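Local coordinates for hypothetical protein BQLF2 (Murid herpesvirus 4, PDB 2H3R) that is of uncertain function, probably a gammaherpesvirus tegument protein of the BLRF2 family, and forms a dimer through a shared antiparallel beta-sheet, at residues E69-S74 and L94-S99. Numbering follows the deposited sequence.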
loop_
_atom_site.group_PDB
_atom_site.type_symbol
_atom_site.label_atom_id
_atom_site.label_comp_id
_atom_site.label_asym_id
_atom_site.label_seq_id
_atom_site.Cartn_x
_atom_site.Cartn_y
_atom_site.Cartn_z
ATOM N N GLU A 69 4.847 0.687 3.520
ATOM C CA GLU A 69 5.523 1.627 4.410
ATOM C C GLU A 69 5.411 1.142 5.850
ATOM O O GLU A 69 6.387 1.143 6.603
ATOM C CB GLU A 69 4.903 3.021 4.290
ATOM C CG GLU A 69 5.067 3.873 5.535
ATOM C CD GLU A 69 5.372 5.322 5.215
ATOM O OE1 GLU A 69 4.791 5.837 4.238
ATOM O OE2 GLU A 69 6.180 5.946 5.941
ATOM N N ALA A 70 4.210 0.720 6.222
ATOM C CA ALA A 70 3.979 0.239 7.571
ATOM C C ALA A 70 4.929 -0.909 7.908
ATOM O O ALA A 70 5.682 -0.816 8.881
ATOM C CB ALA A 70 2.516 -0.196 7.743
ATOM N N LYS A 71 4.896 -1.973 7.098
ATOM C CA LYS A 71 5.753 -3.145 7.325
ATOM C C LYS A 71 7.225 -2.790 7.363
ATOM O O LYS A 71 7.944 -3.195 8.268
ATOM C CB LYS A 71 5.523 -4.207 6.250
ATOM C CG LYS A 71 4.238 -4.990 6.417
ATOM C CD LYS A 71 4.126 -6.088 5.372
ATOM C CE LYS A 71 2.963 -7.015 5.676
ATOM N NZ LYS A 71 2.892 -8.128 4.692
ATOM N N VAL A 72 7.666 -2.030 6.371
ATOM C CA VAL A 72 9.052 -1.606 6.316
ATOM C C VAL A 72 9.398 -0.867 7.591
ATOM O O VAL A 72 10.312 -1.262 8.315
ATOM C CB VAL A 72 9.324 -0.670 5.125
ATOM C CG1 VAL A 72 10.727 -0.073 5.245
ATOM C CG2 VAL A 72 9.177 -1.442 3.828
ATOM N N ARG A 73 8.665 0.210 7.862
ATOM C CA ARG A 73 8.911 0.993 9.058
ATOM C C ARG A 73 8.928 0.064 10.282
ATOM O O ARG A 73 9.754 0.209 11.177
ATOM C CB ARG A 73 7.857 2.084 9.191
ATOM C CG ARG A 73 7.943 2.832 10.489
ATOM C CD ARG A 73 6.922 3.948 10.587
ATOM N NE ARG A 73 7.386 5.187 9.967
ATOM C CZ ARG A 73 7.250 5.475 8.683
ATOM N NH1 ARG A 73 6.663 4.601 7.884
ATOM N NH2 ARG A 73 7.684 6.637 8.208
ATOM N N SER A 74 8.037 -0.918 10.286
ATOM C CA SER A 74 7.944 -1.885 11.370
ATOM C C SER A 74 9.193 -2.773 11.483
ATOM O O SER A 74 9.738 -2.957 12.571
ATOM C CB SER A 74 6.707 -2.767 11.152
ATOM O OG SER A 74 6.562 -3.746 12.169
ATOM N N LEU A 94 8.721 -8.422 0.946
ATOM C CA LEU A 94 7.411 -8.306 1.571
ATOM C C LEU A 94 6.298 -8.872 0.719
ATOM O O LEU A 94 6.207 -8.586 -0.472
ATOM C CB LEU A 94 7.114 -6.829 1.873
ATOM C CG LEU A 94 8.162 -6.083 2.714
ATOM C CD1 LEU A 94 7.757 -4.630 2.872
ATOM C CD2 LEU A 94 8.309 -6.745 4.077
ATOM N N ARG A 95 5.461 -9.693 1.335
ATOM C CA ARG A 95 4.318 -10.260 0.636
ATOM C C ARG A 95 3.136 -9.364 1.010
ATOM O O ARG A 95 2.840 -9.157 2.187
ATOM C CB ARG A 95 4.079 -11.690 1.095
ATOM C CG ARG A 95 2.762 -12.262 0.640
ATOM C CD ARG A 95 2.894 -13.760 0.456
ATOM N NE ARG A 95 2.877 -14.121 -0.959
ATOM C CZ ARG A 95 3.446 -15.209 -1.459
ATOM N NH1 ARG A 95 4.095 -16.050 -0.665
ATOM N NH2 ARG A 95 3.344 -15.464 -2.758
ATOM N N VAL A 96 2.465 -8.805 0.020
ATOM C CA VAL A 96 1.349 -7.934 0.328
ATOM C C VAL A 96 0.048 -8.325 -0.349
ATOM O O VAL A 96 -0.003 -8.596 -1.545
ATOM C CB VAL A 96 1.686 -6.456 -0.005
ATOM C CG1 VAL A 96 0.435 -5.596 0.005
ATOM C CG2 VAL A 96 2.670 -5.920 1.024
ATOM N N ASP A 97 -1.004 -8.368 0.459
ATOM C CA ASP A 97 -2.353 -8.676 0.004
ATOM C C ASP A 97 -3.065 -7.346 -0.206
ATOM O O ASP A 97 -2.982 -6.466 0.653
ATOM C CB ASP A 97 -3.128 -9.422 1.088
ATOM C CG ASP A 97 -2.912 -10.913 1.060
ATOM O OD1 ASP A 97 -3.371 -11.563 2.027
ATOM O OD2 ASP A 97 -2.315 -11.439 0.094
ATOM N N VAL A 98 -3.761 -7.199 -1.328
ATOM C CA VAL A 98 -4.500 -5.970 -1.591
ATOM C C VAL A 98 -5.899 -6.320 -2.104
ATOM O O VAL A 98 -6.068 -7.251 -2.893
ATOM C CB VAL A 98 -3.763 -5.045 -2.622
ATOM C CG1 VAL A 98 -2.460 -4.544 -2.027
ATOM C CG2 VAL A 98 -3.494 -5.784 -3.918
ATOM N N SER A 99 -6.896 -5.576 -1.643
ATOM C CA SER A 99 -8.270 -5.824 -2.037
ATOM C C SER A 99 -9.037 -4.566 -2.356
ATOM O O SER A 99 -8.821 -3.537 -1.732
ATOM C CB SER A 99 -9.003 -6.563 -0.918
ATOM O OG SER A 99 -10.382 -6.707 -1.220
#
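Lys71 and Leu94 lie where helix segment 69-74 comes nearest to strand segment 94-99, their CA atoms 7.9 Å apart; the two axes approach to 10.1 Å and run roughly antiparallel, at 149°. Leu94 supplies the apolar part of the contact. Its CB points at the helix, and the CD1 branch reaches Val72, touching the CG2 methyl at 3.6 Å, with the two side chains crossing at about a right angle. Val72 presents this methyl because CG1 stands anti to the backbone N (chi1 171°), which places CG2 beside that nitrogen. The same Leu94 CD1 also comes within 4.1 Å of Lys71 CB, so one methyl rests against two consecutive helix residues. Beyond CG the lysine chain is fully extended and runs out from the helix to the strand backbone, where NZ lies 2.7 Å from the carbonyl O of Arg95 and 4.3 Å from Val96 CG2. The aliphatic stem of the lysine thus passes Leu94 before its amino end arrives at the strand. Arg95 itself points away from the helix, and its NE forms a salt bridge with Asp97 of the second subunit. On the helix, Arg73 forms a salt bridge with Glu50 of the second subunit. After helix 82-90, strand 93-99 returns along helix 46-76: Leu94 also meets Arg75, Val96 packs on Lys67, and Val98 on Leu60 and Ala64. Strand residues 94-99 pair with an antiparallel strand of the second subunit, so the sheet continues across the dimer interface while Leu94 and Val72 join it to the C-terminal part of helix 46-76.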